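Local coordinates for protein glycosyl hydrolase family 26 (Bacteroides ovatus, PDB 4ZXO) that is a family 26 beta-mannanase that probably cleaves the mannan backbone in galactomannan breakdown, at residues K25-G30 against S296-W301; L100-R105 against R162-H167; V236-R241 against T271-I276. All coordinates share one frame; numbering follows the deposited sequence.

In the fold
The chain enters the barrel with strand 27-32, whose neighbour in contact 1 is strand 295-300. These are the first and last strands of a TIM barrel, so contact 1 closes a loop of 265 residues and shuts the ring. Contacts 2 and 3 both nest inside that loop and follow one another in series. Contact 2 joins the ends of strands 97-101 and 159-162 and the loops after them. Contact 3 joins the loops that follow strands 231-235 and 266-271. Contact 1 touches both. W301 packs on R162, H103 and S101 of contact 2, and L299 O probably accepts a hydrogen bond from T271 N of contact 3.

Contact 1: residues K25-G30 against S296-W301; sequences KGILFG and SYVLVW
F29 and V298 meet on one face of two parallel strands, 27-30 and 297-300, with F29 CD1 4.0 Å from V298 CG1. CG of F29 stands opposite the backbone N (chi1 -175°), and this carries the ring onward to V300, where F29 CZ lies 3.8 Å from V300 CG2. I27 CG2 packs on V298 CG1 at 3.8 Å. On the other face, L28 CB rests on Y297 CB. G30 belongs to that face too, and a beta carbon there would run into L299 CD1.

A ladder of backbone hydrogen bonds joins the strands. L28 N donates to S296 O at 3.0 Å, and V298 N to L28 O at 2.9 Å. G30 N reaches V298 O at 2.7 Å through a bent bond (134° at the hydrogen). V300 N closes the series on G30 O. Beyond the ladder, one water donates to both G26 O and S296 O.

F324 meets the F29 ring edge-to-face, and I290 of helix 281-290 covers I27 and V298. V60 backs L28, Y297 and L299. With an alanine in place of F29, V298 CG1 and V300 CG2 would probably face a gap, and the ring that F324 and F335 meet would be gone. Between these strands the polar bonding is thus by backbone, with one bridging water; side chains touch across through carbon, and the barrel closes without a charged pair here.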
loop_
_atom_site.group_PDB
_atom_site.type_symbol
_atom_site.label_atom_id
_atom_site.label_comp_id
_atom_site.label_asym_id
_atom_site.label_seq_id
_atom_site.Cartn_x
_atom_site.Cartn_y
_atom_site.Cartn_z
ATOM N N LYS A 25 -19.785 -2.822 -0.925
ATOM C CA LYS A 25 -19.590 -1.829 0.155
ATOM C C LYS A 25 -19.032 -0.506 -0.337
ATOM O O LYS A 25 -19.267 0.523 0.281
ATOM C CB LYS A 25 -18.637 -2.384 1.236
ATOM C CG LYS A 25 -19.088 -3.697 1.922
ATOM C CD LYS A 25 -20.349 -3.516 2.738
ATOM C CE LYS A 25 -20.059 -2.799 4.033
ATOM N NZ LYS A 25 -21.318 -2.773 4.905
ATOM N N GLY A 26 -18.214 -0.545 -1.389
ATOM C CA GLY A 26 -17.588 0.692 -1.870
ATOM C C GLY A 26 -16.077 0.589 -1.766
ATOM O O GLY A 26 -15.540 -0.485 -1.475
ATOM N N ILE A 27 -15.431 1.725 -1.975
ATOM C CA ILE A 27 -13.974 1.827 -2.109
ATOM C C ILE A 27 -13.415 2.621 -0.936
ATOM O O ILE A 27 -13.714 3.805 -0.810
ATOM C CB ILE A 27 -13.574 2.542 -3.407
ATOM C CG1 ILE A 27 -14.226 1.935 -4.652
ATOM C CG2 ILE A 27 -12.047 2.487 -3.572
ATOM C CD1 ILE A 27 -13.998 2.725 -5.935
ATOM N N LEU A 28 -12.608 2.004 -0.076
ATOM C CA LEU A 28 -11.964 2.787 0.996
ATOM C C LEU A 28 -11.012 3.782 0.443
ATOM O O LEU A 28 -10.235 3.448 -0.430
ATOM C CB LEU A 28 -11.210 1.850 1.954
ATOM C CG LEU A 28 -12.097 0.866 2.749
ATOM C CD1 LEU A 28 -11.248 -0.375 3.199
ATOM C CD2 LEU A 28 -12.738 1.571 3.930
ATOM N N PHE A 29 -11.041 5.010 0.962
ATOM C CA PHE A 29 -10.071 5.998 0.539
ATOM C C PHE A 29 -8.856 6.007 1.441
ATOM O O PHE A 29 -9.008 5.999 2.677
ATOM C CB PHE A 29 -10.678 7.390 0.534
ATOM C CG PHE A 29 -9.727 8.428 -0.022
ATOM C CD1 PHE A 29 -9.483 8.503 -1.404
ATOM C CD2 PHE A 29 -9.004 9.250 0.815
ATOM C CE1 PHE A 29 -8.550 9.439 -1.930
ATOM C CE2 PHE A 29 -8.081 10.173 0.289
ATOM C CZ PHE A 29 -7.862 10.277 -1.073
ATOM N N GLY A 30 -7.659 6.103 0.829
ATOM C CA GLY A 30 -6.410 6.004 1.539
ATOM C C GLY A 30 -5.445 7.165 1.313
ATOM O O GLY A 30 -5.451 7.797 0.249
ATOM N N SER A 296 -11.231 -2.453 -3.687
ATOM C CA SER A 296 -11.398 -2.458 -2.232
ATOM C C SER A 296 -10.922 -1.166 -1.608
ATOM O O SER A 296 -11.453 -0.753 -0.569
ATOM C CB SER A 296 -10.645 -3.603 -1.585
ATOM O OG SER A 296 -11.119 -4.829 -2.078
ATOM N N TYR A 297 -9.882 -0.560 -2.208
ATOM C CA TYR A 297 -9.411 0.723 -1.727
ATOM C C TYR A 297 -8.611 1.422 -2.822
ATOM O O TYR A 297 -8.219 0.798 -3.832
ATOM C CB TYR A 297 -8.575 0.610 -0.434
ATOM C CG TYR A 297 -7.315 -0.246 -0.452
ATOM C CD1 TYR A 297 -6.033 0.305 -0.643
ATOM C CD2 TYR A 297 -7.419 -1.626 -0.259
ATOM C CE1 TYR A 297 -4.878 -0.536 -0.590
ATOM C CE2 TYR A 297 -6.334 -2.436 -0.204
ATOM C CZ TYR A 297 -5.069 -1.909 -0.371
ATOM O OH TYR A 297 -4.028 -2.825 -0.340
ATOM N N VAL A 298 -8.447 2.734 -2.647
ATOM C CA VAL A 298 -7.638 3.581 -3.525
ATOM C C VAL A 298 -6.813 4.449 -2.611
ATOM O O VAL A 298 -7.383 5.091 -1.702
ATOM C CB VAL A 298 -8.492 4.482 -4.482
ATOM C CG1 VAL A 298 -9.481 5.326 -3.765
ATOM C CG2 VAL A 298 -7.582 5.406 -5.327
ATOM N N LEU A 299 -5.505 4.517 -2.839
ATOM C CA LEU A 299 -4.650 5.228 -1.910
ATOM C C LEU A 299 -3.839 6.250 -2.659
ATOM O O LEU A 299 -3.214 5.926 -3.661
ATOM C CB LEU A 299 -3.709 4.233 -1.196
ATOM C CG LEU A 299 -2.852 4.939 -0.131
ATOM C CD1 LEU A 299 -2.886 4.226 1.217
ATOM C CD2 LEU A 299 -1.452 5.088 -0.650
ATOM N N VAL A 300 -3.842 7.484 -2.173
ATOM C CA VAL A 300 -2.995 8.519 -2.790
ATOM C C VAL A 300 -1.769 8.762 -1.903
ATOM O O VAL A 300 -1.775 8.531 -0.660
ATOM C CB VAL A 300 -3.743 9.858 -3.021
ATOM C CG1 VAL A 300 -4.970 9.635 -3.923
ATOM C CG2 VAL A 300 -4.080 10.557 -1.713
ATOM N N TRP A 301 -0.703 9.257 -2.539
ATOM C CA TRP A 301 0.611 9.296 -1.890
ATOM C C TRP A 301 0.733 10.474 -0.904
ATOM O O TRP A 301 -0.220 11.228 -0.694
ATOM C CB TRP A 301 1.720 9.327 -2.961
ATOM C CG TRP A 301 3.071 8.861 -2.413
ATOM C CD1 TRP A 301 4.265 9.591 -2.352
ATOM C CD2 TRP A 301 3.371 7.587 -1.811
ATOM N NE1 TRP A 301 5.255 8.832 -1.755
ATOM C CE2 TRP A 301 4.732 7.612 -1.406
ATOM C CE3 TRP A 301 2.621 6.419 -1.609
ATOM C CZ2 TRP A 301 5.361 6.490 -0.840
ATOM C CZ3 TRP A 301 3.232 5.316 -1.014
ATOM C CH2 TRP A 301 4.591 5.372 -0.629
HETATM O O HOH W 1 -13.913 -1.667 0.392
#

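Contact 2: residues L100-R105 against R162-H167; sequences LSWHVR and RPWHEH
L100 O accepts a hydrogen bond from R162 N at 2.8 Å, which pins the start of the second segment to the end of strand 97-101. S101 comes next. A water donates to its OG at 2.7 Å and accepts from R162 NH2 at 3.2 Å, in the plane of the guanidinium. OG also bonds to D64. The guanidinium itself is held by salt bridges to E270 and D235.

W102 is tied by two more waters. One accepts from W102 N and donates to R162 O; the other donates to W102 O and accepts from W164 N. The W102 indole meets P163 CB at its edge. Its CZ3 comes within 3.9 Å of W164 CZ2, the six-membered rings inclined at 56°. E69 takes W102 NE1, and T191 takes W164 NE1.

H103 is the centre of an inverse gamma turn. H165, its CG between the backbone N and carbonyl carbon (chi1 67°), directs its edge at the face of H103 in an offset edge-to-face pair, centroids 4.6 Å apart and planes at 75°. D64 holds H103 ND1, so it fixes both this ring and S101. V104 then sets CG1 3.7 Å from W164 CZ3.

The polar and aromatic groups gather where two neighbouring strands of the TIM barrel end and their loops begin. This is the end of the barrel that carries the active-site cleft in glycoside hydrolases of this family.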
loop_
_atom_site.group_PDB
_atom_site.type_symbol
_atom_site.label_atom_id
_atom_site.label_comp_id
_atom_site.label_asym_id
_atom_site.label_seq_id
_atom_site.Cartn_x
_atom_site.Cartn_y
_atom_site.Cartn_z
ATOM N N LEU A 100 1.296 -1.245 4.766
ATOM C CA LEU A 100 2.714 -0.869 4.942
ATOM C C LEU A 100 3.494 -1.219 3.687
ATOM O O LEU A 100 3.384 -2.378 3.210
ATOM C CB LEU A 100 3.337 -1.619 6.130
ATOM C CG LEU A 100 2.666 -1.228 7.446
ATOM C CD1 LEU A 100 3.167 -2.188 8.539
ATOM C CD2 LEU A 100 3.007 0.204 7.863
ATOM N N SER A 101 4.233 -0.261 3.156
ATOM C CA SER A 101 5.173 -0.555 2.095
ATOM C C SER A 101 6.584 -0.658 2.680
ATOM O O SER A 101 6.781 -0.430 3.879
ATOM C CB SER A 101 5.105 0.517 1.000
ATOM O OG SER A 101 5.098 1.800 1.585
ATOM N N TRP A 102 7.559 -1.018 1.853
ATOM C CA TRP A 102 8.911 -1.266 2.369
ATOM C C TRP A 102 9.930 -0.832 1.344
ATOM O O TRP A 102 10.376 -1.657 0.499
ATOM C CB TRP A 102 9.097 -2.786 2.684
ATOM C CG TRP A 102 10.340 -3.096 3.474
ATOM C CD1 TRP A 102 11.080 -2.232 4.255
ATOM C CD2 TRP A 102 10.964 -4.373 3.580
ATOM N NE1 TRP A 102 12.149 -2.913 4.814
ATOM C CE2 TRP A 102 12.102 -4.220 4.411
ATOM C CE3 TRP A 102 10.695 -5.619 3.015
ATOM C CZ2 TRP A 102 12.969 -5.275 4.721
ATOM C CZ3 TRP A 102 11.548 -6.695 3.336
ATOM C CH2 TRP A 102 12.684 -6.516 4.204
ATOM N N HIS A 103 10.316 0.442 1.408
ATOM C CA HIS A 103 11.399 0.889 0.533
ATOM C C HIS A 103 12.754 0.487 1.177
ATOM O O HIS A 103 13.488 1.318 1.788
ATOM C CB HIS A 103 11.317 2.409 0.298
ATOM C CG HIS A 103 10.245 2.809 -0.657
ATOM N ND1 HIS A 103 8.909 2.889 -0.306
ATOM C CD2 HIS A 103 10.325 3.240 -1.937
ATOM C CE1 HIS A 103 8.214 3.341 -1.345
ATOM N NE2 HIS A 103 9.050 3.548 -2.349
ATOM N N VAL A 104 13.055 -0.800 1.040
ATOM C CA VAL A 104 14.193 -1.417 1.715
ATOM C C VAL A 104 15.508 -1.036 1.038
ATOM O O VAL A 104 15.593 -0.881 -0.203
ATOM C CB VAL A 104 13.992 -2.957 1.728
ATOM C CG1 VAL A 104 13.715 -3.527 0.307
ATOM C CG2 VAL A 104 15.086 -3.754 2.436
ATOM N N ARG A 105 16.527 -0.875 1.882
ATOM C CA ARG A 105 17.862 -0.567 1.412
ATOM C C ARG A 105 18.399 -1.675 0.489
ATOM O O ARG A 105 17.895 -2.823 0.456
ATOM C CB ARG A 105 18.813 -0.410 2.619
ATOM C CG ARG A 105 18.443 0.663 3.621
ATOM C CD ARG A 105 18.576 2.093 3.125
ATOM N NE ARG A 105 19.985 2.432 2.829
ATOM C CZ ARG A 105 20.396 3.637 2.473
ATOM N NH1 ARG A 105 19.554 4.636 2.423
ATOM N NH2 ARG A 105 21.682 3.854 2.198
ATOM N N ARG A 162 2.923 -4.640 1.605
ATOM C CA ARG A 162 3.076 -4.510 0.145
ATOM C C ARG A 162 4.528 -4.309 -0.208
ATOM O O ARG A 162 4.911 -3.213 -0.671
ATOM C CB ARG A 162 2.209 -3.303 -0.319
ATOM C CG ARG A 162 2.078 -3.158 -1.788
ATOM C CD ARG A 162 1.101 -2.031 -2.112
ATOM N NE ARG A 162 1.567 -0.734 -1.648
ATOM C CZ ARG A 162 2.248 0.145 -2.419
ATOM N NH1 ARG A 162 2.640 -0.195 -3.663
ATOM N NH2 ARG A 162 2.619 1.333 -1.921
ATOM N N PRO A 163 5.369 -5.317 -0.009
ATOM C CA PRO A 163 6.794 -5.173 -0.303
ATOM C C PRO A 163 7.038 -5.376 -1.817
ATOM O O PRO A 163 6.134 -5.836 -2.523
ATOM C CB PRO A 163 7.426 -6.327 0.499
ATOM C CG PRO A 163 6.360 -7.413 0.397
ATOM C CD PRO A 163 5.068 -6.626 0.614
ATOM N N TRP A 164 8.240 -5.074 -2.286
ATOM C CA TRP A 164 8.666 -5.481 -3.646
ATOM C C TRP A 164 7.742 -4.911 -4.711
ATOM O O TRP A 164 7.408 -5.559 -5.716
ATOM C CB TRP A 164 8.710 -7.020 -3.789
ATOM C CG TRP A 164 9.390 -7.725 -2.624
ATOM C CD1 TRP A 164 8.852 -8.718 -1.831
ATOM C CD2 TRP A 164 10.697 -7.445 -2.084
ATOM N NE1 TRP A 164 9.741 -9.074 -0.848
ATOM C CE2 TRP A 164 10.875 -8.312 -0.969
ATOM C CE3 TRP A 164 11.719 -6.521 -2.413
ATOM C CZ2 TRP A 164 12.053 -8.326 -0.220
ATOM C CZ3 TRP A 164 12.885 -6.535 -1.654
ATOM C CH2 TRP A 164 13.022 -7.412 -0.562
ATOM N N HIS A 165 7.320 -3.679 -4.495
ATOM C CA HIS A 165 6.330 -3.057 -5.381
ATOM C C HIS A 165 6.946 -2.526 -6.698
ATOM O O HIS A 165 8.158 -2.370 -6.840
ATOM C CB HIS A 165 5.592 -1.947 -4.595
ATOM C CG HIS A 165 6.434 -0.774 -4.222
ATOM N ND1 HIS A 165 7.554 -0.864 -3.414
ATOM C CD2 HIS A 165 6.243 0.552 -4.467
ATOM C CE1 HIS A 165 8.043 0.355 -3.233
ATOM N NE2 HIS A 165 7.252 1.231 -3.848
ATOM N N GLU A 166 6.084 -2.252 -7.654
ATOM C CA GLU A 166 6.493 -1.580 -8.897
ATOM C C GLU A 166 7.554 -2.399 -9.562
ATOM O O GLU A 166 8.522 -1.878 -10.165
ATOM C CB GLU A 166 6.945 -0.125 -8.640
ATOM C CG GLU A 166 5.718 0.699 -8.256
ATOM C CD GLU A 166 5.957 2.090 -7.782
ATOM O OE1 GLU A 166 7.051 2.610 -7.983
ATOM O OE2 GLU A 166 4.993 2.696 -7.211
ATOM N N HIS A 167 7.348 -3.726 -9.549
ATOM C CA HIS A 167 8.436 -4.600 -9.990
ATOM C C HIS A 167 8.539 -4.757 -11.495
ATOM O O HIS A 167 9.511 -5.376 -11.988
ATOM C CB HIS A 167 8.275 -5.978 -9.356
ATOM C CG HIS A 167 7.109 -6.720 -9.884
ATOM N ND1 HIS A 167 5.827 -6.553 -9.378
ATOM C CD2 HIS A 167 7.019 -7.621 -10.895
ATOM C CE1 HIS A 167 5.005 -7.325 -10.068
ATOM N NE2 HIS A 167 5.700 -7.971 -10.997
HETATM O O HOH W 2 2.551 2.627 1.055
HETATM O O HOH W 3 7.208 -1.870 -0.774
HETATM O O HOH W 4 10.171 -4.307 -0.414
#

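Contact 3: residues V236-R241 against T271-I276; sequences VYQFER and TGLEGI
The CA atoms of Y237 and T271 approach to 4.7 Å, where two segments run on from neighbouring barrel strands. Apart from T271 at the end of strand 266-271 and R241 at the start of helix 241-262, both are loop. Q238 N donates to G272 O at 2.9 Å, a nearly straight bond (169° at the hydrogen). The backbone angles of G272 would press a beta carbon against T271 O, a strain that glycine avoids. Further on, a water donates to Q238 O at 2.7 Å and accepts from E274 N at 2.8 Å. The chain then reverses in a type II turn from L273 to I276, with G275 at positive phi.

T271 OG1 donates to V236 O at 2.6 Å. Its first torsion points OG1 away from the backbone N of T271 (chi1 -166°), over to the other loop. The same hydroxyl is hydrogen-bonded to Y244 OH. The Y237 ring lies flat against the second segment, with T271 CA over the centre of one face and T271 O 3.4 Å from Y237 CE1. E270 holds the Y237 hydroxyl, and Y312 meets the ring edge-to-face. Q238 stretches out past L273, its NE2 3.8 Å from L273 CD1, while its OE1 takes the indole N-H of W281.

V236 packs against Y244, L248 and M251 of helix 241-262, and E240 caps the start of that helix. L273 leans on W281 at the start of helix 281-290. The second segment also reaches strand 295-300, where T271 touches V298 and V300.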
loop_
_atom_site.group_PDB
_atom_site.type_symbol
_atom_site.label_atom_id
_atom_site.label_comp_id
_atom_site.label_asym_id
_atom_site.label_seq_id
_atom_site.Cartn_x
_atom_site.Cartn_y
_atom_site.Cartn_z
ATOM N N VAL A 236 -0.374 3.558 -10.244
ATOM C CA VAL A 236 -0.473 4.318 -11.486
ATOM C C VAL A 236 -0.726 5.772 -11.132
ATOM O O VAL A 236 -1.741 6.068 -10.484
ATOM C CB VAL A 236 -1.640 3.806 -12.426
ATOM C CG1 VAL A 236 -1.670 4.627 -13.716
ATOM C CG2 VAL A 236 -1.547 2.286 -12.683
ATOM N N TYR A 237 0.209 6.657 -11.515
ATOM C CA TYR A 237 0.072 8.101 -11.251
ATOM C C TYR A 237 -0.313 8.877 -12.506
ATOM O O TYR A 237 -0.053 8.437 -13.628
ATOM C CB TYR A 237 1.394 8.672 -10.694
ATOM C CG TYR A 237 1.620 8.281 -9.246
ATOM C CD1 TYR A 237 1.270 9.138 -8.187
ATOM C CD2 TYR A 237 2.175 7.056 -8.945
ATOM C CE1 TYR A 237 1.480 8.771 -6.871
ATOM C CE2 TYR A 237 2.375 6.667 -7.619
ATOM C CZ TYR A 237 2.015 7.517 -6.590
ATOM O OH TYR A 237 2.229 7.125 -5.284
ATOM N N GLN A 238 -0.939 10.034 -12.320
ATOM C CA GLN A 238 -1.218 10.869 -13.463
ATOM C C GLN A 238 -0.028 11.780 -13.830
ATOM O O GLN A 238 0.456 12.588 -13.023
ATOM C CB GLN A 238 -2.441 11.748 -13.237
ATOM C CG GLN A 238 -2.644 12.687 -14.456
ATOM C CD GLN A 238 -3.968 13.436 -14.402
ATOM O OE1 GLN A 238 -5.009 12.865 -14.029
ATOM N NE2 GLN A 238 -3.946 14.717 -14.795
ATOM N N PHE A 239 0.414 11.662 -15.077
ATOM C CA PHE A 239 1.419 12.566 -15.602
ATOM C C PHE A 239 0.808 13.447 -16.655
ATOM O O PHE A 239 1.117 14.645 -16.722
ATOM C CB PHE A 239 2.639 11.786 -16.157
ATOM C CG PHE A 239 3.347 11.066 -15.096
ATOM C CD1 PHE A 239 4.093 11.786 -14.174
ATOM C CD2 PHE A 239 3.197 9.707 -14.930
ATOM C CE1 PHE A 239 4.736 11.128 -13.096
ATOM C CE2 PHE A 239 3.861 9.041 -13.880
ATOM C CZ PHE A 239 4.598 9.753 -12.953
ATOM N N GLU A 240 -0.067 12.871 -17.458
ATOM C CA GLU A 240 -0.895 13.633 -18.400
ATOM C C GLU A 240 -2.305 13.032 -18.356
ATOM O O GLU A 240 -2.451 11.823 -18.251
ATOM C CB GLU A 240 -0.288 13.575 -19.800
ATOM C CG GLU A 240 -1.017 14.435 -20.812
ATOM C CD GLU A 240 -2.116 13.700 -21.530
ATOM O OE1 GLU A 240 -2.035 12.452 -21.659
ATOM O OE2 GLU A 240 -3.081 14.385 -21.936
ATOM N N ARG A 241 -3.336 13.865 -18.399
ATOM C CA ARG A 241 -4.651 13.355 -18.049
ATOM C C ARG A 241 -5.172 12.279 -18.996
ATOM O O ARG A 241 -5.680 11.264 -18.525
ATOM C CB ARG A 241 -5.647 14.493 -18.006
ATOM C CG ARG A 241 -7.040 14.077 -17.613
ATOM C CD ARG A 241 -7.948 15.299 -17.465
ATOM N NE ARG A 241 -9.245 14.867 -16.975
ATOM C CZ ARG A 241 -10.241 14.470 -17.758
ATOM N NH1 ARG A 241 -10.070 14.440 -19.084
ATOM N NH2 ARG A 241 -11.410 14.130 -17.220
ATOM N N THR A 271 -1.826 6.039 -6.232
ATOM C CA THR A 271 -2.134 6.897 -7.333
ATOM C C THR A 271 -2.049 8.340 -6.848
ATOM O O THR A 271 -1.690 8.625 -5.679
ATOM C CB THR A 271 -3.541 6.602 -7.926
ATOM O OG1 THR A 271 -3.679 7.248 -9.213
ATOM C CG2 THR A 271 -4.623 7.026 -7.013
ATOM N N GLY A 272 -2.317 9.255 -7.763
ATOM C CA GLY A 272 -2.322 10.674 -7.432
ATOM C C GLY A 272 -1.895 11.534 -8.575
ATOM O O GLY A 272 -1.398 11.052 -9.606
ATOM N N LEU A 273 -2.122 12.839 -8.396
ATOM C CA LEU A 273 -1.649 13.885 -9.312
ATOM C C LEU A 273 -0.826 14.836 -8.482
ATOM O O LEU A 273 -1.394 15.521 -7.604
ATOM C CB LEU A 273 -2.820 14.623 -9.953
ATOM C CG LEU A 273 -2.454 15.904 -10.715
ATOM C CD1 LEU A 273 -1.615 15.493 -11.900
ATOM C CD2 LEU A 273 -3.731 16.612 -11.187
ATOM N N GLU A 274 0.494 14.846 -8.699
ATOM C CA GLU A 274 1.349 15.630 -7.817
ATOM C C GLU A 274 0.933 17.133 -7.771
ATOM O O GLU A 274 0.826 17.800 -8.832
ATOM C CB GLU A 274 2.815 15.468 -8.249
ATOM C CG GLU A 274 3.729 16.133 -7.284
ATOM C CD GLU A 274 5.169 16.110 -7.717
ATOM O OE1 GLU A 274 5.440 16.154 -8.947
ATOM O OE2 GLU A 274 6.044 16.033 -6.835
ATOM N N GLY A 275 0.716 17.670 -6.557
ATOM C CA GLY A 275 0.342 19.070 -6.422
ATOM C C GLY A 275 -1.081 19.379 -6.822
ATOM O O GLY A 275 -1.446 20.562 -6.868
ATOM N N ILE A 276 -1.865 18.320 -7.104
ATOM C CA ILE A 276 -3.220 18.393 -7.675
ATOM C C ILE A 276 -3.604 19.760 -8.231
ATOM O O ILE A 276 -4.493 20.444 -7.677
ATOM C CB ILE A 276 -4.330 17.976 -6.627
ATOM C CG1 ILE A 276 -3.845 16.845 -5.722
ATOM C CG2 ILE A 276 -5.540 17.479 -7.385
ATOM C CD1 ILE A 276 -3.821 17.210 -4.242
HETATM O O HOH W 5 1.618 13.033 -10.588
#